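Local coordinates for Blr3880 protein (Bradyrhizobium japonicum, PDB 2OOD) that probably catalyses the zinc-dependent hydrolytic deamination of guanine to xanthine and ammonia, a step in purine breakdown, at residues Gly74-His79 with Glu387-Asp392; Ala126-Gly131 with Arg156-Ile161; Thr134-Thr139 with Leu200-Pro205; Val381-Ala386 with Leu395-Pro400. All blocks are in the same frame, centred on the assembly; numbering follows the deposited sequence.

Contact 1 (Gly74-His79 with Glu387-Asp392); sequences GFIDGH and EGLYID. With ZN (zinc ion), chain B.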
loop_
_atom_site.group_PDB
_atom_site.type_symbol
_atom_site.label_atom_id
_atom_site.label_comp_id
_atom_site.label_asym_id
_atom_site.label_seq_id
_atom_site.Cartn_x
_atom_site.Cartn_y
_atom_site.Cartn_z
ATOM N N GLY A 74 8.325 -20.047 -5.607
ATOM C CA GLY A 74 6.981 -19.523 -5.777
ATOM C C GLY A 74 6.398 -19.047 -4.456
ATOM O O GLY A 74 6.524 -19.727 -3.443
ATOM N N PHE A 75 5.747 -17.888 -4.464
ATOM C CA PHE A 75 5.177 -17.335 -3.245
ATOM C C PHE A 75 4.014 -18.133 -2.678
ATOM O O PHE A 75 3.136 -18.563 -3.415
ATOM C CB PHE A 75 4.742 -15.892 -3.481
ATOM C CG PHE A 75 5.842 -15.010 -4.000
ATOM C CD1 PHE A 75 7.168 -15.233 -3.630
ATOM C CD2 PHE A 75 5.560 -13.949 -4.854
ATOM C CE1 PHE A 75 8.195 -14.419 -4.100
ATOM C CE2 PHE A 75 6.589 -13.124 -5.331
ATOM C CZ PHE A 75 7.905 -13.366 -4.949
ATOM N N ILE A 76 4.021 -18.329 -1.363
ATOM C CA ILE A 76 2.964 -19.064 -0.679
ATOM C C ILE A 76 2.028 -18.023 -0.071
ATOM O O ILE A 76 2.462 -17.112 0.629
ATOM C CB ILE A 76 3.508 -19.929 0.488
ATOM C CG1 ILE A 76 4.782 -20.664 0.076
ATOM C CG2 ILE A 76 2.455 -20.947 0.913
ATOM C CD1 ILE A 76 4.553 -21.822 -0.825
ATOM N N ASP A 77 0.741 -18.165 -0.339
ATOM C CA ASP A 77 -0.272 -17.248 0.172
ATOM C C ASP A 77 -1.170 -18.114 1.055
ATOM O O ASP A 77 -1.935 -18.933 0.562
ATOM C CB ASP A 77 -1.028 -16.649 -1.029
ATOM C CG ASP A 77 -2.292 -15.913 -0.647
ATOM O OD1 ASP A 77 -3.106 -16.483 0.096
ATOM O OD2 ASP A 77 -2.496 -14.776 -1.109
ATOM N N GLY A 78 -1.063 -17.947 2.363
ATOM C CA GLY A 78 -1.856 -18.773 3.254
ATOM C C GLY A 78 -3.257 -18.328 3.612
ATOM O O GLY A 78 -3.811 -18.835 4.576
ATOM N N HIS A 79 -3.860 -17.420 2.853
ATOM C CA HIS A 79 -5.193 -16.974 3.219
ATOM C C HIS A 79 -5.917 -16.119 2.183
ATOM O O HIS A 79 -5.847 -14.896 2.255
ATOM C CB HIS A 79 -5.091 -16.188 4.522
ATOM C CG HIS A 79 -6.395 -15.996 5.228
ATOM N ND1 HIS A 79 -6.723 -16.687 6.370
ATOM C CD2 HIS A 79 -7.438 -15.174 4.972
ATOM C CE1 HIS A 79 -7.914 -16.297 6.792
ATOM N NE2 HIS A 79 -8.369 -15.379 5.961
ATOM N N GLU A 387 6.667 -23.857 5.936
ATOM C CA GLU A 387 6.711 -24.500 7.246
ATOM C C GLU A 387 5.449 -24.175 8.047
ATOM O O GLU A 387 4.957 -25.013 8.804
ATOM C CB GLU A 387 7.954 -24.050 8.019
ATOM C CG GLU A 387 9.241 -24.183 7.220
ATOM C CD GLU A 387 10.485 -23.840 8.020
ATOM O OE1 GLU A 387 10.399 -23.001 8.946
ATOM O OE2 GLU A 387 11.560 -24.398 7.707
ATOM N N GLY A 388 4.927 -22.962 7.863
ATOM C CA GLY A 388 3.724 -22.540 8.560
ATOM C C GLY A 388 2.492 -23.295 8.097
ATOM O O GLY A 388 1.523 -23.438 8.840
ATOM N N LEU A 389 2.534 -23.779 6.856
ATOM C CA LEU A 389 1.431 -24.544 6.280
ATOM C C LEU A 389 1.750 -26.040 6.289
ATOM O O LEU A 389 0.974 -26.858 5.791
ATOM C CB LEU A 389 1.150 -24.080 4.846
ATOM C CG LEU A 389 0.385 -22.762 4.692
ATOM C CD1 LEU A 389 0.310 -22.370 3.224
ATOM C CD2 LEU A 389 -1.008 -22.925 5.276
ATOM N N TYR A 390 2.894 -26.393 6.861
ATOM C CA TYR A 390 3.308 -27.784 6.940
ATOM C C TYR A 390 3.403 -28.457 5.585
ATOM O O TYR A 390 2.926 -29.574 5.414
ATOM C CB TYR A 390 2.351 -28.569 7.832
ATOM C CG TYR A 390 2.578 -28.324 9.302
ATOM C CD1 TYR A 390 3.584 -28.988 9.989
ATOM C CD2 TYR A 390 1.798 -27.416 10.005
ATOM C CE1 TYR A 390 3.808 -28.758 11.345
ATOM C CE2 TYR A 390 2.016 -27.173 11.364
ATOM C CZ TYR A 390 3.020 -27.849 12.031
ATOM O OH TYR A 390 3.230 -27.614 13.386
ATOM N N ILE A 391 4.004 -27.767 4.622
ATOM C CA ILE A 391 4.196 -28.310 3.285
ATOM C C ILE A 391 5.634 -28.011 2.888
ATOM O O ILE A 391 5.973 -27.957 1.708
ATOM C CB ILE A 391 3.241 -27.673 2.246
ATOM C CG1 ILE A 391 3.371 -26.153 2.260
ATOM C CG2 ILE A 391 1.816 -28.085 2.521
ATOM C CD1 ILE A 391 2.537 -25.470 1.196
ATOM N N ASP A 392 6.479 -27.816 3.896
ATOM C CA ASP A 392 7.878 -27.501 3.659
ATOM C C ASP A 392 8.665 -28.710 3.170
ATOM O O ASP A 392 9.834 -28.591 2.797
ATOM C CB ASP A 392 8.517 -26.910 4.921
ATOM C CG ASP A 392 8.333 -27.789 6.137
ATOM O OD1 ASP A 392 7.177 -28.116 6.472
ATOM O OD2 ASP A 392 9.351 -28.148 6.761
HETATM ZN ZN ZN B . -10.268 -14.361 5.519
HETATM O O HOH W 1 -10.760 -12.297 4.099
#

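Contact 2 (Ala126-Gly131 with Arg156-Ile161); sequences ALLAAG and RNMRVI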
loop_
_atom_site.group_PDB
_atom_site.type_symbol
_atom_site.label_atom_id
_atom_site.label_comp_id
_atom_site.label_asym_id
_atom_site.label_seq_id
_atom_site.Cartn_x
_atom_site.Cartn_y
_atom_site.Cartn_z
ATOM N N ALA A 126 -5.097 -14.434 -11.693
ATOM C CA ALA A 126 -4.626 -13.305 -10.900
ATOM C C ALA A 126 -3.482 -13.723 -9.983
ATOM O O ALA A 126 -2.517 -12.981 -9.811
ATOM C CB ALA A 126 -5.763 -12.734 -10.084
ATOM N N LEU A 127 -3.594 -14.910 -9.398
ATOM C CA LEU A 127 -2.565 -15.423 -8.509
ATOM C C LEU A 127 -1.243 -15.677 -9.221
ATOM O O LEU A 127 -0.178 -15.397 -8.679
ATOM C CB LEU A 127 -3.029 -16.720 -7.844
ATOM C CG LEU A 127 -3.979 -16.586 -6.654
ATOM C CD1 LEU A 127 -4.328 -17.965 -6.126
ATOM C CD2 LEU A 127 -3.320 -15.752 -5.570
ATOM N N LEU A 128 -1.310 -16.213 -10.433
ATOM C CA LEU A 128 -0.106 -16.507 -11.194
ATOM C C LEU A 128 0.573 -15.238 -11.693
ATOM O O LEU A 128 1.800 -15.125 -11.664
ATOM C CB LEU A 128 -0.439 -17.428 -12.373
ATOM C CG LEU A 128 -0.866 -18.850 -11.999
ATOM C CD1 LEU A 128 -1.339 -19.562 -13.245
ATOM C CD2 LEU A 128 0.283 -19.604 -11.353
ATOM N N ALA A 129 -0.227 -14.284 -12.153
ATOM C CA ALA A 129 0.308 -13.027 -12.647
ATOM C C ALA A 129 0.864 -12.240 -11.477
ATOM O O ALA A 129 1.562 -11.247 -11.664
ATOM C CB ALA A 129 -0.781 -12.235 -13.332
ATOM N N ALA A 130 0.558 -12.694 -10.264
ATOM C CA ALA A 130 1.014 -12.017 -9.056
ATOM C C ALA A 130 2.220 -12.684 -8.402
ATOM O O ALA A 130 2.821 -12.118 -7.499
ATOM C CB ALA A 130 -0.129 -11.916 -8.058
ATOM N N GLY A 131 2.568 -13.883 -8.853
ATOM C CA GLY A 131 3.714 -14.570 -8.286
ATOM C C GLY A 131 3.376 -15.693 -7.324
ATOM O O GLY A 131 4.271 -16.401 -6.861
ATOM N N ARG A 156 -3.663 -27.175 -14.036
ATOM C CA ARG A 156 -2.440 -26.390 -13.997
ATOM C C ARG A 156 -1.439 -27.102 -13.095
ATOM O O ARG A 156 -0.268 -26.733 -13.026
ATOM C CB ARG A 156 -2.733 -24.988 -13.469
ATOM C CG ARG A 156 -3.999 -24.381 -14.041
ATOM C CD ARG A 156 -3.990 -22.870 -13.972
ATOM N NE ARG A 156 -5.306 -22.305 -14.258
ATOM C CZ ARG A 156 -5.540 -21.007 -14.438
ATOM N NH1 ARG A 156 -4.547 -20.137 -14.365
ATOM N NH2 ARG A 156 -6.769 -20.577 -14.682
ATOM N N ASN A 157 -1.923 -28.140 -12.424
ATOM C CA ASN A 157 -1.131 -28.953 -11.509
ATOM C C ASN A 157 -0.413 -28.130 -10.446
ATOM O O ASN A 157 0.807 -28.216 -10.281
ATOM C CB ASN A 157 -0.127 -29.810 -12.281
ATOM C CG ASN A 157 0.328 -31.020 -11.483
ATOM O OD1 ASN A 157 -0.379 -31.470 -10.581
ATOM N ND2 ASN A 157 1.496 -31.563 -11.822
HETATM N N MSE A 158 -1.193 -27.341 -9.714
HETATM C CA MSE A 158 -0.666 -26.491 -8.656
HETATM C C MSE A 158 -1.018 -27.077 -7.299
HETATM O O MSE A 158 -2.093 -27.662 -7.135
HETATM C CB MSE A 158 -1.275 -25.102 -8.753
HETATM C CG MSE A 158 -1.035 -24.409 -10.064
HETATM SE SE MSE A 158 -2.033 -22.729 -10.148
HETATM C CE MSE A 158 -3.763 -23.411 -10.725
ATOM N N ARG A 159 -0.119 -26.931 -6.328
ATOM C CA ARG A 159 -0.409 -27.427 -4.994
ATOM C C ARG A 159 -1.310 -26.374 -4.373
ATOM O O ARG A 159 -0.982 -25.188 -4.372
ATOM C CB ARG A 159 0.861 -27.595 -4.166
ATOM C CG ARG A 159 0.580 -28.132 -2.779
ATOM C CD ARG A 159 1.828 -28.688 -2.143
ATOM N NE ARG A 159 2.265 -29.930 -2.778
ATOM C CZ ARG A 159 1.536 -31.044 -2.835
ATOM N NH1 ARG A 159 0.321 -31.082 -2.296
ATOM N NH2 ARG A 159 2.025 -32.130 -3.425
ATOM N N VAL A 160 -2.449 -26.815 -3.856
ATOM C CA VAL A 160 -3.419 -25.910 -3.277
ATOM C C VAL A 160 -4.145 -26.522 -2.088
ATOM O O VAL A 160 -4.498 -27.700 -2.117
ATOM C CB VAL A 160 -4.469 -25.512 -4.341
ATOM C CG1 VAL A 160 -5.623 -24.781 -3.694
ATOM C CG2 VAL A 160 -3.826 -24.641 -5.405
ATOM N N ILE A 161 -4.354 -25.713 -1.045
ATOM C CA ILE A 161 -5.073 -26.143 0.157
ATOM C C ILE A 161 -6.447 -25.487 0.083
ATOM O O ILE A 161 -6.543 -24.273 -0.059
ATOM C CB ILE A 161 -4.427 -25.629 1.475
ATOM C CG1 ILE A 161 -2.904 -25.739 1.431
ATOM C CG2 ILE A 161 -4.939 -26.458 2.645
ATOM C CD1 ILE A 161 -2.396 -27.133 1.605
#

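Contact 3 (Thr134-Thr139 with Leu200-Pro205); sequences TCQAFT and LYAITP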
loop_
_atom_site.group_PDB
_atom_site.type_symbol
_atom_site.label_atom_id
_atom_site.label_comp_id
_atom_site.label_asym_id
_atom_site.label_seq_id
_atom_site.Cartn_x
_atom_site.Cartn_y
_atom_site.Cartn_z
ATOM N N THR A 134 1.144 -21.238 -4.801
ATOM C CA THR A 134 0.447 -22.079 -3.823
ATOM C C THR A 134 -0.370 -21.207 -2.875
ATOM O O THR A 134 0.096 -20.156 -2.430
ATOM C CB THR A 134 1.442 -22.915 -2.984
ATOM O OG1 THR A 134 2.251 -23.724 -3.855
ATOM C CG2 THR A 134 0.700 -23.809 -2.007
ATOM N N CYS A 135 -1.586 -21.642 -2.558
ATOM C CA CYS A 135 -2.447 -20.870 -1.668
ATOM C C CYS A 135 -3.424 -21.728 -0.865
ATOM O O CYS A 135 -3.809 -22.815 -1.287
ATOM C CB CYS A 135 -3.247 -19.841 -2.475
ATOM S SG CYS A 135 -4.572 -20.562 -3.495
ATOM N N GLN A 136 -3.807 -21.232 0.308
ATOM C CA GLN A 136 -4.774 -21.908 1.158
ATOM C C GLN A 136 -6.022 -21.056 0.983
ATOM O O GLN A 136 -6.104 -19.952 1.511
ATOM C CB GLN A 136 -4.315 -21.903 2.612
ATOM C CG GLN A 136 -5.316 -22.522 3.564
ATOM C CD GLN A 136 -4.721 -22.787 4.919
ATOM O OE1 GLN A 136 -4.075 -21.922 5.495
ATOM N NE2 GLN A 136 -4.936 -23.988 5.442
ATOM N N ALA A 137 -6.992 -21.576 0.238
ATOM C CA ALA A 137 -8.195 -20.818 -0.066
ATOM C C ALA A 137 -9.505 -21.139 0.629
ATOM O O ALA A 137 -9.851 -22.296 0.867
ATOM C CB ALA A 137 -8.423 -20.845 -1.563
ATOM N N PHE A 138 -10.236 -20.077 0.937
ATOM C CA PHE A 138 -11.554 -20.190 1.526
ATOM C C PHE A 138 -12.484 -20.185 0.317
ATOM O O PHE A 138 -12.188 -19.557 -0.698
ATOM C CB PHE A 138 -11.852 -18.982 2.408
ATOM C CG PHE A 138 -11.219 -19.054 3.762
ATOM C CD1 PHE A 138 -11.859 -19.713 4.807
ATOM C CD2 PHE A 138 -9.962 -18.503 3.989
ATOM C CE1 PHE A 138 -11.254 -19.820 6.062
ATOM C CE2 PHE A 138 -9.349 -18.607 5.240
ATOM C CZ PHE A 138 -9.995 -19.266 6.273
ATOM N N THR A 139 -13.599 -20.889 0.416
ATOM C CA THR A 139 -14.550 -20.947 -0.678
ATOM C C THR A 139 -15.899 -20.529 -0.105
ATOM O O THR A 139 -15.949 -19.871 0.934
ATOM C CB THR A 139 -14.607 -22.378 -1.243
ATOM O OG1 THR A 139 -14.965 -23.294 -0.204
ATOM C CG2 THR A 139 -13.242 -22.784 -1.786
ATOM N N LEU A 200 -4.711 -30.587 -1.556
ATOM C CA LEU A 200 -4.757 -30.880 -0.122
ATOM C C LEU A 200 -6.043 -30.284 0.439
ATOM O O LEU A 200 -6.385 -29.144 0.129
ATOM C CB LEU A 200 -3.543 -30.269 0.579
ATOM C CG LEU A 200 -2.193 -30.808 0.096
ATOM C CD1 LEU A 200 -1.064 -30.041 0.732
ATOM C CD2 LEU A 200 -2.091 -32.285 0.427
ATOM N N TYR A 201 -6.756 -31.051 1.259
ATOM C CA TYR A 201 -8.024 -30.583 1.817
ATOM C C TYR A 201 -7.940 -29.982 3.221
ATOM O O TYR A 201 -7.215 -30.479 4.078
ATOM C CB TYR A 201 -9.035 -31.725 1.849
ATOM C CG TYR A 201 -10.446 -31.243 2.049
ATOM C CD1 TYR A 201 -11.206 -30.798 0.978
ATOM C CD2 TYR A 201 -11.009 -31.186 3.311
ATOM C CE1 TYR A 201 -12.495 -30.301 1.158
ATOM C CE2 TYR A 201 -12.301 -30.687 3.503
ATOM C CZ TYR A 201 -13.035 -30.245 2.421
ATOM O OH TYR A 201 -14.298 -29.716 2.610
ATOM N N ALA A 202 -8.709 -28.925 3.463
ATOM C CA ALA A 202 -8.712 -28.291 4.772
ATOM C C ALA A 202 -10.122 -28.171 5.325
ATOM O O ALA A 202 -10.987 -27.559 4.695
ATOM C CB ALA A 202 -8.073 -26.913 4.690
ATOM N N ILE A 203 -10.354 -28.779 6.490
ATOM C CA ILE A 203 -11.654 -28.709 7.151
ATOM C C ILE A 203 -11.805 -27.212 7.351
ATOM O O ILE A 203 -10.923 -26.579 7.934
ATOM C CB ILE A 203 -11.623 -29.368 8.541
ATOM C CG1 ILE A 203 -11.009 -30.770 8.455
ATOM C CG2 ILE A 203 -13.031 -29.429 9.110
ATOM C CD1 ILE A 203 -11.854 -31.756 7.727
ATOM N N THR A 204 -12.906 -26.630 6.896
ATOM C CA THR A 204 -13.012 -25.192 7.030
ATOM C C THR A 204 -14.204 -24.522 7.690
ATOM O O THR A 204 -15.170 -24.146 7.020
ATOM C CB THR A 204 -12.822 -24.510 5.660
ATOM O OG1 THR A 204 -11.588 -24.944 5.082
ATOM C CG2 THR A 204 -12.777 -23.000 5.815
ATOM N N PRO A 205 -14.161 -24.379 9.023
ATOM C CA PRO A 205 -15.266 -23.708 9.708
ATOM C C PRO A 205 -14.872 -22.237 9.518
ATOM O O PRO A 205 -13.873 -21.785 10.072
ATOM C CB PRO A 205 -15.103 -24.170 11.151
ATOM C CG PRO A 205 -13.618 -24.307 11.284
ATOM C CD PRO A 205 -13.244 -25.003 9.993
HETATM O O HOH W 2 -9.717 -23.878 3.324
#

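Contact 4 (Val381-Ala386 with Leu395-Pro400); sequences VTLGGA and LGNFEP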
loop_
_atom_site.group_PDB
_atom_site.type_symbol
_atom_site.label_atom_id
_atom_site.label_comp_id
_atom_site.label_asym_id
_atom_site.label_seq_id
_atom_site.Cartn_x
_atom_site.Cartn_y
_atom_site.Cartn_z
ATOM N N VAL A 381 7.257 -15.385 2.732
ATOM C CA VAL A 381 6.373 -15.709 1.617
ATOM C C VAL A 381 6.832 -16.966 0.872
ATOM O O VAL A 381 6.251 -17.337 -0.148
ATOM C CB VAL A 381 6.257 -14.530 0.624
ATOM C CG1 VAL A 381 5.684 -13.317 1.330
ATOM C CG2 VAL A 381 7.614 -14.211 0.034
ATOM N N THR A 382 7.876 -17.616 1.386
ATOM C CA THR A 382 8.385 -18.842 0.782
ATOM C C THR A 382 8.642 -19.911 1.838
ATOM O O THR A 382 7.692 -20.468 2.377
ATOM C CB THR A 382 9.677 -18.608 -0.033
ATOM O OG1 THR A 382 10.738 -18.212 0.842
ATOM C CG2 THR A 382 9.449 -17.535 -1.099
ATOM N N LEU A 383 9.905 -20.191 2.152
ATOM C CA LEU A 383 10.224 -21.234 3.132
ATOM C C LEU A 383 9.434 -21.121 4.439
ATOM O O LEU A 383 8.923 -22.122 4.961
ATOM C CB LEU A 383 11.724 -21.251 3.434
ATOM C CG LEU A 383 12.191 -22.402 4.335
ATOM C CD1 LEU A 383 11.791 -23.740 3.726
ATOM C CD2 LEU A 383 13.693 -22.332 4.513
ATOM N N GLY A 384 9.334 -19.900 4.960
ATOM C CA GLY A 384 8.601 -19.675 6.193
ATOM C C GLY A 384 7.132 -20.002 6.040
ATOM O O GLY A 384 6.526 -20.607 6.916
ATOM N N GLY A 385 6.554 -19.597 4.919
ATOM C CA GLY A 385 5.153 -19.874 4.684
ATOM C C GLY A 385 4.920 -21.356 4.496
ATOM O O GLY A 385 3.864 -21.870 4.860
ATOM N N ALA A 386 5.910 -22.044 3.929
ATOM C CA ALA A 386 5.811 -23.476 3.690
ATOM C C ALA A 386 5.775 -24.226 5.017
ATOM O O ALA A 386 4.946 -25.119 5.207
ATOM C CB ALA A 386 6.984 -23.955 2.846
ATOM N N LEU A 395 7.593 -27.856 -0.648
ATOM C CA LEU A 395 7.941 -26.527 -1.162
ATOM C C LEU A 395 8.753 -25.695 -0.182
ATOM O O LEU A 395 9.072 -26.151 0.915
ATOM C CB LEU A 395 6.661 -25.763 -1.500
ATOM C CG LEU A 395 5.753 -26.372 -2.569
ATOM C CD1 LEU A 395 4.366 -25.756 -2.492
ATOM C CD2 LEU A 395 6.386 -26.161 -3.933
ATOM N N GLY A 396 9.087 -24.470 -0.578
ATOM C CA GLY A 396 9.827 -23.601 0.318
ATOM C C GLY A 396 11.136 -23.062 -0.204
ATOM O O GLY A 396 11.475 -21.899 0.026
ATOM N N ASN A 397 11.892 -23.914 -0.884
ATOM C CA ASN A 397 13.168 -23.512 -1.451
ATOM C C ASN A 397 13.587 -24.470 -2.549
ATOM O O ASN A 397 12.884 -25.424 -2.857
ATOM C CB ASN A 397 14.252 -23.416 -0.367
ATOM C CG ASN A 397 14.453 -24.719 0.405
ATOM O OD1 ASN A 397 13.817 -25.734 0.130
ATOM N ND2 ASN A 397 15.354 -24.687 1.382
ATOM N N PHE A 398 14.745 -24.210 -3.137
ATOM C CA PHE A 398 15.249 -25.019 -4.224
ATOM C C PHE A 398 16.013 -26.284 -3.832
ATOM O O PHE A 398 16.905 -26.724 -4.554
ATOM C CB PHE A 398 16.113 -24.138 -5.108
ATOM C CG PHE A 398 15.393 -22.932 -5.631
ATOM C CD1 PHE A 398 14.138 -23.057 -6.227
ATOM C CD2 PHE A 398 15.973 -21.672 -5.558
ATOM C CE1 PHE A 398 13.473 -21.941 -6.745
ATOM C CE2 PHE A 398 15.312 -20.550 -6.076
ATOM C CZ PHE A 398 14.065 -20.691 -6.668
ATOM N N GLU A 399 15.672 -26.879 -2.699
ATOM C CA GLU A 399 16.343 -28.101 -2.282
ATOM C C GLU A 399 15.882 -29.283 -3.122
ATOM O O GLU A 399 14.689 -29.447 -3.371
ATOM C CB GLU A 399 16.049 -28.395 -0.808
ATOM C CG GLU A 399 16.907 -27.609 0.162
ATOM C CD GLU A 399 18.378 -28.005 0.099
ATOM O OE1 GLU A 399 18.953 -28.058 -1.016
ATOM O OE2 GLU A 399 18.963 -28.254 1.176
ATOM N N PRO A 400 16.825 -30.125 -3.568
ATOM C CA PRO A 400 16.505 -31.303 -4.380
ATOM C C PRO A 400 15.410 -32.147 -3.738
ATOM O O PRO A 400 15.449 -32.416 -2.539
ATOM C CB PRO A 400 17.836 -32.041 -4.443
ATOM C CG PRO A 400 18.822 -30.907 -4.502
ATOM C CD PRO A 400 18.285 -29.963 -3.433
HETATM O O HOH W 3 12.990 -19.771 0.266
#

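Contact 1 (Gly74-His79 with Glu387-Asp392)
One methyl group makes both close approaches here: CD1 of Leu-389 touches CG2 of Ile-76 at 3.5 Å and also sits 4.2 Å from CA of Gly-78. The side chains of Ile-76 and Leu-389 run alongside one another, pointing past each other rather than end on. Ile-76 holds CG2 anti to its backbone N, which puts that methyl on the flank that Leu-389 reaches. The beta-branch of isoleucine suits a strand and supplies the CG2 methyl for Leu-389, while the same residue also touches Thr-134. At Gly-78 the leucine methyl packs directly on the backbone CA.

Leu-389 lies at the helix end, just before Tyr-390, whose positive phi marks a Schellman motif; N of Tyr-390 bonds to O of Glu-387 at 3.2 Å. Asp-77 points away from the loop and serves the active-site end of the strand. Its OD1 accepts from N of His-79 at 3.0 Å in an Asx turn, with an N-H...O angle of 160°; the donor lies on the anti side of the carboxylate and 30° out of its plane. OD2 is held by Thr-325, so the carboxylate is gripped twice. His-79 then gives NE2 to the zinc ion at 2.2 Å, beside a water, and His-81, His-234 and Asp-326 share the metal.

The strand is the first of an amidohydrolase barrel, carrying the family's His-X-His pair. Leu-389 enters the barrel from the end remote from zinc, touching Gln-136 of strand 132-138, while helix 335-352 packs against Phe-75 on the outside.

Contact 2 (Ala126-Gly131 with Arg156-Ile161)
The guanidinium of Arg-156 is met at its edge and in its plane by Leu-128, whose CD1 lies 3.4 Å from NH1; neither face is approached by 126-131. In this amidohydrolase (TIM-barrel) fold the contact joins the C-terminal end of helix 113-129 to the turn between helix 143-156 and strand 160-166. The edge approach keeps the methyl against the rim of the cation, whose polar needs are met by others: Asp-125 forms a salt bridge with NH1, Glu-152 another with NE, and the carbonyl of Lys-121 receives a weak bond from NH2. With acids on two of its nitrogens the group is probably firmly charged and held against rotation. Arginine suits the place because its chain, extended from CG to NE, supplies apolar length as well as a charged end that reaches the neighbouring helix.

Both helices finish in Schellman motifs. Gly-131 closes the first at phi 104°, a conformation that favours glycine, and its N bonds to O of Leu-128 at 3.2 Å. Asn-157 closes the second with positive phi, and Met-158, just after it, points toward helix 113-129. Ala-129 packs on Leu-416 of the second subunit, so this helix end takes part in the subunit contact.

At the other methyl of Leu-128, Met-158 completes the buried apolar patch together with Leu-124. CG anti to the carbonyl carbon (chi1 -58°) and an extended chi2 (173°) carry its tip there. This residue is present as selenomethionine, and its SE lies 4.1 Å from CD2 of Leu-128.

Contact 3 (Thr134-Thr139 with Leu200-Pro205)
Phe-138 and Thr-204 meet beside the zinc site, near the carboxyl ends of two barrel strands. CG2 of Thr-204 comes obliquely to the phenyl ring, 3.5 Å from CE1 of Phe-138 and 3.6 Å from its CD1. The phenylalanine leaves its strand to one side, and chi1 of -80° sets CG anti to the carbonyl carbon, from where the ring reaches over to the threonine. An aromatic ring fits here because it also stacks on His-81 and His-234, two ligands of the zinc ion, and so lines the metal centre.

In this parallel barrel, strand 160-166 runs between 132-138 and 199-205, so the two meet through side chains and water rather than as paired neighbours. Further down, the small methyl of Ala-202 faces the end of Gln-136 in the barrel interior. Thr-204 uses both branches: while its methyl packs on the ring, OG1 donates to O of Ala-202 at 2.7 Å. That donor stands 56° out of the carbonyl plane. OG1 also accepts from a water at 2.8 Å, and the same water donates to O of Ala-137 at 2.9 Å, bridging the strands.

Contact 4 (Val381-Ala386 with Leu395-Pro400)
Leu-383 sets CG anti to its backbone N (chi1 -174°), bringing CD1 over Gly-396, 3.9 Å from its CA. Thr-382 instead tucks OG1 between its own N and carbonyl carbon (chi1 66°), where the hydroxyl accepts from a water at 2.8 Å. The same water donates to O of Gly-396 at 2.6 Å and so ties the helix start to the loop. The threonine hydroxyl also bonds to the carbonyl of Phe-378.

Gly-396 is the natural residue for this close meeting, its CA only 3.7 Å from CA of Leu-383. With phi at 124° it adopts a backbone shape that glycine takes readily, and lacking a side chain it nestles between Leu-383 and Ala-386. The alanine is equally apt: its short CB rests 3.6 Å from O of Leu-395, whose carbonyl takes a bond from Lys-402. The carbonyl of Thr-382 accepts from N of Ala-386 at 2.8 Å, forming the first helical turn.

Asn-397 ND2 bonds to the carbonyl of Phe-15 and OD1 to Lys-402, fastening the loop to strand 11-15. A loop glycine thus packs against the first turn of helix 383-388, with Thr-382 at the N-cap position, in the loop that links this helix to strand 406-409, which pairs antiparallel with strand 70-81.

Contacts 1 and 4 are closest, with centres about 8 Å apart, and both use helix 383-388; their segments alternate along the chain, and Ile-76 N bonds to Val-381 O. Contacts 2 and 3 are nested within the long loop closed by contact 1, each centred about 12 Å from it. Strands 70-81, 132-138, 160-166 and 199-205 stand in that order in the parallel barrel wall, so backbone bonds such as Asp-77 N to Thr-134 O and Ile-161 O to Ala-137 N run through contacts 1, 2 and 3. Contacts 3 and 4 are farthest apart, about 19 Å between centres; contact 3 reaches the zinc site through Phe-138, whereas contact 4 lies away from it.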